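Local coordinates for protein cellulose 1,4-beta-cellobiosidase (Thermobifida fusca, PDB 4JJJ) that probably hydrolyses cellulose, releasing cellobiose, as the glycoside hydrolase family 48 catalytic part of a longer enzyme that also carries a cellulose-binding module, at residues E35-E40 and P595-V600; P547-L552 and P611-E616; W184-H189 and S586-Y591. The protein carries 1 engineered substitution. One frame throughout, in Å; residues are numbered along the deposited sequence. Where two conformers were deposited one is given.

Contact 1: E35-E40 and P595-V600; sequences ETMIVE and PLWPQV. With GLC (alpha-D-glucopyranose), chain C; BGC (beta-D-glucopyranose), chain B; BGC (beta-D-glucopyranose), chain D.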
loop_
_atom_site.group_PDB
_atom_site.type_symbol
_atom_site.label_atom_id
_atom_site.label_comp_id
_atom_site.label_asym_id
_atom_site.label_seq_id
_atom_site.Cartn_x
_atom_site.Cartn_y
_atom_site.Cartn_z
ATOM N N GLU A 35 1.305 -12.596 14.952
ATOM C CA GLU A 35 2.652 -12.628 15.492
ATOM C C GLU A 35 3.188 -11.205 15.538
ATOM O O GLU A 35 2.946 -10.434 14.620
ATOM C CB GLU A 35 3.578 -13.586 14.667
ATOM C CG GLU A 35 3.131 -15.019 14.560
ATOM C CD GLU A 35 1.974 -15.227 13.562
ATOM O OE1 GLU A 35 1.794 -14.372 12.650
ATOM O OE2 GLU A 35 1.330 -16.304 13.750
ATOM N N THR A 36 3.957 -10.864 16.587
ATOM C CA THR A 36 4.461 -9.550 16.766
ATOM C C THR A 36 5.769 -9.243 16.072
ATOM O O THR A 36 5.989 -8.129 15.676
ATOM C CB THR A 36 4.543 -9.217 18.243
ATOM O OG1 THR A 36 5.248 -10.287 18.916
ATOM C CG2 THR A 36 3.169 -8.958 18.815
ATOM N N MET A 37 6.649 -10.242 15.949
ATOM C CA MET A 37 8.031 -9.997 15.373
ATOM C C MET A 37 8.023 -10.222 13.873
ATOM O O MET A 37 8.174 -11.371 13.397
ATOM C CB MET A 37 9.113 -10.792 16.066
ATOM C CG MET A 37 10.544 -10.445 15.573
ATOM S SD MET A 37 11.846 -11.007 16.686
ATOM C CE MET A 37 13.266 -10.477 15.779
ATOM N N ILE A 38 7.902 -9.109 13.158
ATOM C CA ILE A 38 7.780 -9.130 11.740
ATOM C C ILE A 38 8.185 -7.761 11.236
ATOM O O ILE A 38 7.722 -6.740 11.736
ATOM C CB ILE A 38 6.312 -9.515 11.289
ATOM C CG1 ILE A 38 6.206 -9.555 9.742
ATOM C CG2 ILE A 38 5.279 -8.625 11.899
ATOM C CD1 ILE A 38 4.975 -10.323 9.330
ATOM N N VAL A 39 9.081 -7.740 10.237
ATOM C CA VAL A 39 9.658 -6.509 9.758
ATOM C C VAL A 39 9.737 -6.571 8.208
ATOM O O VAL A 39 10.511 -7.349 7.616
ATOM C CB VAL A 39 11.088 -6.253 10.337
ATOM C CG1 VAL A 39 11.658 -4.972 9.833
ATOM C CG2 VAL A 39 10.993 -6.341 11.906
ATOM N N GLU A 40 8.838 -5.813 7.546
ATOM C CA GLU A 40 8.718 -5.976 6.080
ATOM C C GLU A 40 8.195 -4.755 5.370
ATOM O O GLU A 40 8.594 -4.446 4.253
ATOM C CB GLU A 40 7.934 -7.239 5.691
ATOM C CG GLU A 40 6.497 -7.295 6.198
ATOM C CD GLU A 40 5.881 -8.717 6.187
ATOM O OE1 GLU A 40 6.631 -9.696 6.079
ATOM O OE2 GLU A 40 4.615 -8.693 6.210
ATOM N N PRO A 595 8.569 -12.967 22.119
ATOM C CA PRO A 595 8.841 -14.397 22.203
ATOM C C PRO A 595 9.750 -14.986 21.159
ATOM O O PRO A 595 10.360 -16.012 21.416
ATOM C CB PRO A 595 7.475 -15.025 22.192
ATOM C CG PRO A 595 6.591 -14.015 21.606
ATOM C CD PRO A 595 7.159 -12.650 21.956
ATOM N N LEU A 596 9.854 -14.326 19.969
ATOM C CA LEU A 596 10.764 -14.881 18.934
ATOM C C LEU A 596 12.202 -14.441 19.141
ATOM O O LEU A 596 13.098 -14.918 18.454
ATOM C CB LEU A 596 10.188 -14.435 17.574
ATOM C CG LEU A 596 10.887 -15.062 16.366
ATOM C CD1 LEU A 596 10.526 -16.499 16.259
ATOM C CD2 LEU A 596 10.389 -14.380 15.095
ATOM N N TRP A 597 12.405 -13.441 19.963
ATOM C CA TRP A 597 13.701 -12.801 20.076
ATOM C C TRP A 597 14.823 -13.807 20.397
ATOM O O TRP A 597 15.884 -13.813 19.729
ATOM C CB TRP A 597 13.738 -11.598 20.996
ATOM C CG TRP A 597 15.076 -11.064 21.141
ATOM C CD1 TRP A 597 15.868 -11.212 22.231
ATOM C CD2 TRP A 597 15.852 -10.364 20.192
ATOM N NE1 TRP A 597 17.061 -10.593 22.064
ATOM C CE2 TRP A 597 17.118 -10.125 20.789
ATOM C CE3 TRP A 597 15.639 -9.933 18.880
ATOM C CZ2 TRP A 597 18.179 -9.490 20.154
ATOM C CZ3 TRP A 597 16.723 -9.275 18.225
ATOM C CH2 TRP A 597 17.948 -9.085 18.853
ATOM N N PRO A 598 14.611 -14.681 21.410
ATOM C CA PRO A 598 15.744 -15.556 21.691
ATOM C C PRO A 598 16.233 -16.397 20.512
ATOM O O PRO A 598 17.419 -16.640 20.330
ATOM C CB PRO A 598 15.233 -16.435 22.853
ATOM C CG PRO A 598 14.237 -15.576 23.534
ATOM C CD PRO A 598 13.517 -14.906 22.358
ATOM N N GLN A 599 15.267 -16.937 19.735
ATOM C CA GLN A 599 15.649 -17.690 18.552
ATOM C C GLN A 599 16.374 -16.829 17.489
ATOM O O GLN A 599 17.335 -17.303 16.797
ATOM C CB GLN A 599 14.457 -18.282 17.877
ATOM C CG GLN A 599 13.907 -19.494 18.512
ATOM C CD GLN A 599 12.485 -19.834 17.982
ATOM O OE1 GLN A 599 11.452 -19.418 18.541
ATOM N NE2 GLN A 599 12.469 -20.521 16.862
ATOM N N VAL A 600 15.922 -15.580 17.307
ATOM C CA VAL A 600 16.607 -14.646 16.373
ATOM C C VAL A 600 18.042 -14.410 16.854
ATOM O O VAL A 600 19.030 -14.551 16.066
ATOM C CB VAL A 600 15.816 -13.370 16.141
ATOM C CG1 VAL A 600 16.620 -12.327 15.396
ATOM C CG2 VAL A 600 14.438 -13.727 15.487
HETATM C C1 GLC C . 7.647 -11.550 1.850
HETATM C C2 GLC C . 7.918 -10.306 1.104
HETATM C C3 GLC C . 7.249 -9.095 1.806
HETATM C C4 GLC C . 5.746 -9.338 1.987
HETATM C C5 GLC C . 5.604 -10.696 2.681
HETATM C C6 GLC C . 4.198 -11.187 2.865
HETATM O O1 GLC C . 8.246 -11.300 3.059
HETATM O O2 GLC C . 9.383 -10.021 1.172
HETATM O O3 GLC C . 7.524 -7.883 1.124
HETATM O O4 GLC C . 5.197 -8.338 2.871
HETATM O O5 GLC C . 6.246 -11.714 1.910
HETATM O O6 GLC C . 3.636 -11.390 1.616
HETATM C C2 BGC B . 7.814 -10.077 0.651
HETATM C C3 BGC B . 7.167 -8.917 1.398
HETATM C C4 BGC B . 5.752 -9.301 1.880
HETATM C C5 BGC B . 5.638 -10.679 2.558
HETATM C C6 BGC B . 4.195 -11.164 2.713
HETATM C C1 BGC B . 7.688 -11.365 1.429
HETATM O O1 BGC B . 8.269 -12.418 0.591
HETATM O O2 BGC B . 9.209 -9.662 0.469
HETATM O O3 BGC B . 7.102 -7.750 0.571
HETATM O O4 BGC B . 5.224 -8.344 2.800
HETATM O O5 BGC B . 6.314 -11.665 1.777
HETATM O O6 BGC B . 3.561 -11.400 1.482
HETATM C C2 BGC D . 3.511 -6.842 3.415
HETATM C C3 BGC D . 2.435 -5.877 2.920
HETATM C C4 BGC D . 3.014 -4.940 1.820
HETATM C C5 BGC D . 3.803 -5.724 0.742
HETATM C C6 BGC D . 4.500 -4.774 -0.203
HETATM C C1 BGC D . 4.178 -7.579 2.270
HETATM O O2 BGC D . 2.924 -7.815 4.269
HETATM O O3 BGC D . 1.951 -5.142 4.071
HETATM O O4 BGC D . 1.921 -4.207 1.232
HETATM O O5 BGC D . 4.746 -6.573 1.407
HETATM O O6 BGC D . 5.374 -3.910 0.500
#

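Contact 2: P547-L552 and P611-E616; sequences PSWDRL and PAPIVE. With ZN (zinc ion), chain Y; CA (calcium ion), chain F.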
loop_
_atom_site.group_PDB
_atom_site.type_symbol
_atom_site.label_atom_id
_atom_site.label_comp_id
_atom_site.label_asym_id
_atom_site.label_seq_id
_atom_site.Cartn_x
_atom_site.Cartn_y
_atom_site.Cartn_z
ATOM N N PRO A 547 12.586 -15.836 7.564
ATOM C CA PRO A 547 12.992 -14.456 7.305
ATOM C C PRO A 547 14.458 -14.214 7.705
ATOM O O PRO A 547 15.101 -15.012 8.396
ATOM C CB PRO A 547 12.051 -13.587 8.173
ATOM C CG PRO A 547 11.301 -14.525 8.942
ATOM C CD PRO A 547 11.466 -15.925 8.515
ATOM N N SER A 548 15.080 -13.169 7.159
ATOM C CA SER A 548 16.434 -12.791 7.603
ATOM C C SER A 548 16.391 -11.585 8.519
ATOM O O SER A 548 15.627 -10.678 8.318
ATOM C CB SER A 548 17.407 -12.524 6.454
ATOM O OG SER A 548 17.019 -11.436 5.682
ATOM N N TRP A 549 17.334 -11.563 9.448
ATOM C CA TRP A 549 17.371 -10.638 10.564
ATOM C C TRP A 549 18.704 -9.873 10.730
ATOM O O TRP A 549 18.833 -9.155 11.704
ATOM C CB TRP A 549 17.168 -11.459 11.856
ATOM C CG TRP A 549 15.847 -12.142 11.876
ATOM C CD1 TRP A 549 15.632 -13.477 11.639
ATOM C CD2 TRP A 549 14.532 -11.545 12.075
ATOM N NE1 TRP A 549 14.261 -13.735 11.711
ATOM C CE2 TRP A 549 13.577 -12.591 11.973
ATOM C CE3 TRP A 549 14.065 -10.238 12.339
ATOM C CZ2 TRP A 549 12.231 -12.373 12.068
ATOM C CZ3 TRP A 549 12.708 -10.026 12.467
ATOM C CH2 TRP A 549 11.807 -11.109 12.352
ATOM N N ASP A 550 19.616 -10.073 9.830
ATOM C CA ASP A 550 20.948 -9.585 10.036
ATOM C C ASP A 550 21.037 -8.080 10.041
ATOM O O ASP A 550 22.021 -7.495 10.546
ATOM C CB ASP A 550 21.872 -10.146 8.966
ATOM C CG ASP A 550 21.433 -9.761 7.633
ATOM O OD1 ASP A 550 20.406 -10.323 7.178
ATOM O OD2 ASP A 550 22.037 -8.891 6.997
ATOM N N ARG A 551 20.059 -7.344 9.546
ATOM C CA ARG A 551 20.177 -5.877 9.642
ATOM C C ARG A 551 19.700 -5.264 10.957
ATOM O O ARG A 551 19.828 -4.062 11.168
ATOM C CB ARG A 551 19.358 -5.259 8.492
ATOM C CG ARG A 551 19.812 -5.751 7.151
ATOM C CD ARG A 551 18.995 -5.329 5.924
ATOM N NE ARG A 551 19.120 -3.883 5.753
ATOM C CZ ARG A 551 18.781 -3.206 4.633
ATOM N NH1 ARG A 551 18.129 -3.825 3.636
ATOM N NH2 ARG A 551 18.984 -1.919 4.572
ATOM N N LEU A 552 19.187 -6.075 11.853
ATOM C CA LEU A 552 18.596 -5.497 13.019
ATOM C C LEU A 552 19.614 -4.842 13.969
ATOM O O LEU A 552 19.286 -3.915 14.671
ATOM C CB LEU A 552 17.692 -6.526 13.654
ATOM C CG LEU A 552 18.122 -7.621 14.521
ATOM C CD1 LEU A 552 18.529 -7.065 15.869
ATOM C CD2 LEU A 552 16.938 -8.591 14.656
ATOM N N PRO A 611 20.272 -22.394 12.752
ATOM C CA PRO A 611 19.625 -21.782 11.612
ATOM C C PRO A 611 18.656 -20.668 12.055
ATOM O O PRO A 611 18.238 -20.652 13.200
ATOM C CB PRO A 611 18.906 -22.958 10.912
ATOM C CG PRO A 611 19.025 -24.141 11.815
ATOM C CD PRO A 611 19.959 -23.830 12.948
ATOM N N ALA A 612 18.320 -19.813 11.120
ATOM C CA ALA A 612 17.339 -18.791 11.346
ATOM C C ALA A 612 15.970 -19.440 11.633
ATOM O O ALA A 612 15.680 -20.498 11.081
ATOM C CB ALA A 612 17.279 -17.873 10.141
ATOM N N PRO A 613 15.178 -18.829 12.526
ATOM C CA PRO A 613 13.937 -19.478 12.884
ATOM C C PRO A 613 13.015 -19.629 11.632
ATOM O O PRO A 613 12.964 -18.782 10.774
ATOM C CB PRO A 613 13.272 -18.583 13.938
ATOM C CG PRO A 613 14.009 -17.327 13.905
ATOM C CD PRO A 613 15.411 -17.590 13.328
ATOM N N ILE A 614 12.335 -20.743 11.620
ATOM C CA ILE A 614 11.278 -21.026 10.617
ATOM C C ILE A 614 9.983 -20.810 11.342
ATOM O O ILE A 614 9.707 -21.357 12.433
ATOM C CB ILE A 614 11.386 -22.472 10.083
ATOM C CG1 ILE A 614 12.716 -22.618 9.430
ATOM C CG2 ILE A 614 10.227 -22.753 9.062
ATOM C CD1 ILE A 614 13.084 -24.037 9.020
ATOM N N VAL A 615 9.147 -19.929 10.760
ATOM C CA VAL A 615 7.937 -19.468 11.425
ATOM C C VAL A 615 6.744 -19.732 10.500
ATOM O O VAL A 615 6.909 -19.843 9.293
ATOM C CB VAL A 615 8.050 -17.963 11.749
ATOM C CG1 VAL A 615 9.223 -17.636 12.670
ATOM C CG2 VAL A 615 8.159 -17.109 10.514
ATOM N N GLU A 616 5.550 -19.805 11.081
ATOM C CA GLU A 616 4.333 -19.992 10.320
ATOM C C GLU A 616 3.456 -18.779 10.668
ATOM O O GLU A 616 2.816 -18.757 11.752
ATOM C CB GLU A 616 3.643 -21.318 10.580
ATOM C CG GLU A 616 4.487 -22.494 10.093
ATOM C CD GLU A 616 3.795 -23.737 9.746
ATOM O OE1 GLU A 616 2.562 -23.737 9.702
ATOM O OE2 GLU A 616 4.565 -24.679 9.383
HETATM ZN ZN ZN Y . 3.495 -26.003 8.491
HETATM CA CA CA F . 23.988 -7.385 11.472
HETATM O O HOH W 1 14.058 -16.354 10.630
HETATM O O HOH W 2 2.449 -25.397 6.858
HETATM O O HOH W 3 24.875 -8.043 9.685
HETATM O O HOH W 4 23.825 -9.387 12.436
HETATM O O HOH W 5 26.011 -7.240 12.628
HETATM O O HOH W 6 2.391 -27.345 9.555
#

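Contact 3: W184-H189 and S586-Y591; sequences WETIPH and SIRSFY. With CA (calcium ion), chain E.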
loop_
_atom_site.group_PDB
_atom_site.type_symbol
_atom_site.label_atom_id
_atom_site.label_comp_id
_atom_site.label_asym_id
_atom_site.label_seq_id
_atom_site.Cartn_x
_atom_site.Cartn_y
_atom_site.Cartn_z
ATOM N N TRP A 184 14.315 -1.300 7.665
ATOM C CA TRP A 184 15.337 -1.475 8.747
ATOM C C TRP A 184 15.975 -0.163 9.165
ATOM O O TRP A 184 16.667 -0.161 10.173
ATOM C CB TRP A 184 16.413 -2.417 8.309
ATOM C CG TRP A 184 15.917 -3.740 7.930
ATOM C CD1 TRP A 184 15.539 -4.134 6.673
ATOM C CD2 TRP A 184 15.504 -4.753 8.816
ATOM N NE1 TRP A 184 15.012 -5.427 6.728
ATOM C CE2 TRP A 184 14.978 -5.820 8.042
ATOM C CE3 TRP A 184 15.606 -4.915 10.187
ATOM C CZ2 TRP A 184 14.473 -7.001 8.638
ATOM C CZ3 TRP A 184 15.124 -6.082 10.765
ATOM C CH2 TRP A 184 14.608 -7.103 10.009
ATOM N N GLU A 185 15.763 0.915 8.383
ATOM C CA GLU A 185 16.578 2.153 8.477
ATOM C C GLU A 185 15.815 3.374 8.844
ATOM O O GLU A 185 16.353 4.453 8.794
ATOM C CB GLU A 185 17.347 2.328 7.164
ATOM C CG GLU A 185 18.410 1.232 6.878
ATOM C CD GLU A 185 18.900 1.200 5.480
ATOM O OE1 GLU A 185 18.086 1.277 4.571
ATOM O OE2 GLU A 185 20.089 1.057 5.225
ATOM N N THR A 186 14.538 3.236 9.262
ATOM C CA THR A 186 13.673 4.357 9.607
ATOM C C THR A 186 13.793 4.664 11.113
ATOM O O THR A 186 14.255 3.837 11.912
ATOM C CB THR A 186 12.182 3.980 9.389
ATOM O OG1 THR A 186 11.917 2.800 10.236
ATOM C CG2 THR A 186 11.952 3.666 7.901
ATOM N N ILE A 187 13.331 5.839 11.481
ATOM C CA ILE A 187 13.150 6.241 12.880
ATOM C C ILE A 187 11.613 6.476 13.028
ATOM O O ILE A 187 11.056 7.485 12.580
ATOM C CB ILE A 187 13.987 7.496 13.261
ATOM C CG1 ILE A 187 15.466 7.201 13.015
ATOM C CG2 ILE A 187 13.610 7.904 14.668
ATOM C CD1 ILE A 187 16.299 8.447 13.011
ATOM N N PRO A 188 10.906 5.474 13.654
ATOM C CA PRO A 188 9.497 5.650 13.883
ATOM C C PRO A 188 9.197 6.897 14.716
ATOM O O PRO A 188 9.886 7.159 15.692
ATOM C CB PRO A 188 9.021 4.338 14.551
ATOM C CG PRO A 188 10.111 3.355 14.141
ATOM C CD PRO A 188 11.410 4.207 14.219
ATOM N N HIS A 189 8.140 7.541 14.329
ATOM C CA HIS A 189 7.770 8.835 14.897
ATOM C C HIS A 189 6.275 9.095 14.871
ATOM O O HIS A 189 5.486 8.471 14.125
ATOM C CB HIS A 189 8.545 9.930 14.170
ATOM C CG HIS A 189 8.285 9.991 12.704
ATOM N ND1 HIS A 189 8.939 9.215 11.769
ATOM C CD2 HIS A 189 7.359 10.675 12.031
ATOM C CE1 HIS A 189 8.454 9.467 10.565
ATOM N NE2 HIS A 189 7.515 10.368 10.685
ATOM N N SER A 586 18.248 -0.954 18.755
ATOM C CA SER A 586 18.464 -0.078 19.880
ATOM C C SER A 586 17.430 1.031 20.045
ATOM O O SER A 586 17.220 1.547 21.184
ATOM C CB SER A 586 19.907 0.495 19.920
ATOM O OG SER A 586 20.017 1.608 19.090
ATOM N N ILE A 587 16.676 1.381 18.986
ATOM C CA ILE A 587 15.585 2.322 19.129
ATOM C C ILE A 587 14.222 1.636 19.132
ATOM O O ILE A 587 13.171 2.306 19.080
ATOM C CB ILE A 587 15.603 3.428 18.071
ATOM C CG1 ILE A 587 15.509 2.961 16.599
ATOM C CG2 ILE A 587 16.865 4.193 18.191
ATOM C CD1 ILE A 587 15.126 4.056 15.649
ATOM N N ARG A 588 14.296 0.316 19.241
ATOM C CA ARG A 588 13.092 -0.557 19.403
ATOM C C ARG A 588 13.391 -1.680 20.448
ATOM O O ARG A 588 13.198 -2.859 20.218
ATOM C CB ARG A 588 12.693 -1.189 18.055
ATOM C CG ARG A 588 12.340 -0.160 16.993
ATOM C CD ARG A 588 12.137 -0.877 15.674
ATOM N NE ARG A 588 11.811 -0.040 14.518
ATOM C CZ ARG A 588 12.733 0.661 13.841
ATOM N NH1 ARG A 588 13.969 0.738 14.208
ATOM N NH2 ARG A 588 12.396 1.330 12.723
ATOM N N SER A 589 13.871 -1.248 21.626
ATOM C CA SER A 589 14.467 -2.174 22.563
ATOM C C SER A 589 13.461 -3.119 23.175
ATOM O O SER A 589 13.847 -4.170 23.654
ATOM C CB SER A 589 15.289 -1.467 23.661
ATOM O OG SER A 589 14.470 -0.754 24.505
ATOM N N PHE A 590 12.217 -2.757 23.068
ATOM C CA PHE A 590 11.117 -3.647 23.449
ATOM C C PHE A 590 11.156 -5.017 22.724
ATOM O O PHE A 590 10.538 -5.971 23.153
ATOM C CB PHE A 590 9.755 -2.983 23.270
ATOM C CG PHE A 590 9.532 -2.374 21.899
ATOM C CD1 PHE A 590 9.191 -3.125 20.819
ATOM C CD2 PHE A 590 9.706 -1.018 21.726
ATOM C CE1 PHE A 590 9.029 -2.578 19.543
ATOM C CE2 PHE A 590 9.489 -0.467 20.487
ATOM C CZ PHE A 590 9.220 -1.212 19.419
ATOM N N TYR A 591 11.747 -5.061 21.536
ATOM C CA TYR A 591 11.888 -6.281 20.790
ATOM C C TYR A 591 12.591 -7.350 21.539
ATOM O O TYR A 591 12.359 -8.490 21.300
ATOM C CB TYR A 591 12.413 -6.116 19.394
ATOM C CG TYR A 591 11.421 -6.036 18.280
ATOM C CD1 TYR A 591 10.486 -7.025 18.148
ATOM C CD2 TYR A 591 11.534 -5.093 17.299
ATOM C CE1 TYR A 591 9.528 -7.034 17.117
ATOM C CE2 TYR A 591 10.591 -5.069 16.244
ATOM C CZ TYR A 591 9.668 -6.105 16.127
ATOM O OH TYR A 591 8.757 -6.177 15.028
HETATM CA CA CA E . 19.533 1.352 2.687
HETATM O O HOH W 7 15.866 1.643 12.214
HETATM O O HOH W 8 20.321 1.338 0.300
HETATM O O HOH W 9 20.908 3.222 3.011
#

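Contact 1: E35-E40 and P595-V600
Met37 and Leu596 bring the two backbones closest, their CA atoms 6.6 Å apart, where the irregular loop 35-40 passes the chain entering helix 597-604, with no hydrogen bond across. This loop of the family 48 (alpha/alpha)6 fold packs on a helix at one end and contributes Glu40 to the glycan pocket at the other. Met37, modelled in two conformers, points at Leu596; with CG anti to the backbone N (chi1 -174°) and the rest of the chain extended, its thioether crosses the leucine at about a right angle, SD lying 3.9 Å from Leu596 CB. Its CE then meets the methyls of Val600 tip to tip and comes to the edge of the Trp597 indole, close to its plane, 3.9 Å from CE3. A long, unbranched, apolar chain suits this reach between leucine, valine and tryptophan. Beside it, Thr36 OG1 stands 4.3 Å from Pro595 CD and is hydrogen-bonded to Asp594.

At the other end of the loop, Glu40 has CG between the backbone N and the carbonyl carbon (chi1 60°) and an extended chain beyond, which carries its carboxylate into the glycan pocket. There OE1 forms a salt bridge with Arg619 and OE2 a hydrogen bond with His32. Shortening this side chain to an alanine is likely to leave Arg619 without its carboxylate mate and a sugar hydroxyl without this acceptor. That hydroxyl, O2 of BGC in chain D, donates to Glu40 OE2 over 2.7 Å.

Contact 2: P547-L552 and P611-E616
Pro547 and Pro613 meet where two irregular segments pass each other without a direct hydrogen bond: 611-616 stays extended throughout, whereas 547-552 starts extended and turns from Trp549 on, the carbonyl of Trp549 accepting the amide of Leu552. Prolines fit such places, since the ring holds phi in the polyproline range (here -70° and -62°), compatible with an extended chain, and there is no N-H to satisfy. The Pro547 ring works through its CD, 3.9 Å from Pro613 O and 4.0 Å from Val615 CG2. In Val615, CG1 lies anti to the carbonyl carbon (chi1 -60°), which leaves CG2 to come at the proline ring aslant. The small Ala612 sets its CB against Pro547 O.

What direct bonds do not supply, one water does. It donates to Pro547 O at 2.8 Å and to Pro613 O at 2.7 Å, and accepts from Trp549 NE1 at 2.8 Å, lying in the plane of the indole at its edge. Three bonds thus fix the water and would help to set the rotation of the tryptophan relative to both segments, while Pro613 CG packs obliquely near the same nitrogen, at 4.2 Å.

Both segments are loops of the family 48 (alpha/alpha)6 fold, the first following helix 519-533 and the second leading into helix 620-637. Trp549 also packs on Val600 of helix 597-604, a broad aromatic surface set against the helix.

Metals lie beyond the packing. The Asp550 carbonyl O binds a calcium ion at 2.2 Å, with Asp553 and Asp554 completing the protein ligands. Past Val615, the extended side chain of Glu616 puts OE2 1.9 Å from a zinc ion.

Contact 3: W184-H189 and S586-Y591
Arg588 reaches Thr186 because its CG lies anti to the carbonyl carbon (chi1 -61°) and the chain then runs straight to NE, delivering the guanidinium to the far backbone. Its NH2 donates to Thr186 O over 3.2 Å with an N-H...O angle of 149°, approaching from well above the carbonyl plane, 59° out of it. The threonine hydroxyl lies in the guanidinium plane at its edge, OG1 2.9 Å from NH2. Pro188 covers one face of the group: its CD sits 3.4 Å above the plane, toward the rim, and an apolar, N-H-free ring is well suited to lie over a flat cation.

Ile587 sends CD1 between Pro188 CD, at 4.0 Å, and Ile187 CG1, crossing that isoleucine at about a right angle; a branched, slender chain fills this buried corner. A water accepts from Arg588 NH1 and donates to the carbonyls of Trp184 and Thr186. Just before Thr186, Glu185 binds a calcium ion through both carboxylate oxygens, with the carbonyl O of Arg180 and the carboxylates of Asp408 and Glu560.

The buried arginine's charge is probably balanced by NH2's salt bridge to Asp43, and the guanidinium also bonds to the Phe584 backbone. Several acceptors around one flat group are likely to hold it in orientation, linking the calcium-bearing loop to 586-591.

In the fold
Along the chain the segments come in the order 35-40, 184-189, 547-552, 586-591, 595-600 and 611-616, so contact 3 falls within the span of contact 1, while contact 2 interlocks with both. All lie on the same side of the chain's centre in the one family 48 domain. The centres of contacts 1 and 2 are about 8 Å apart, those of 1 and 3 about 14 Å, and those of 2 and 3 about 17 Å. Helix 597-604 serves contacts 1 and 2, which also touch through Trp549 and Met37. Arg551 forms a salt bridge with Glu185, and Trp184 packs on Val39. Parts remote in sequence thus pack together near the bound glycan, with metal sites at their edges.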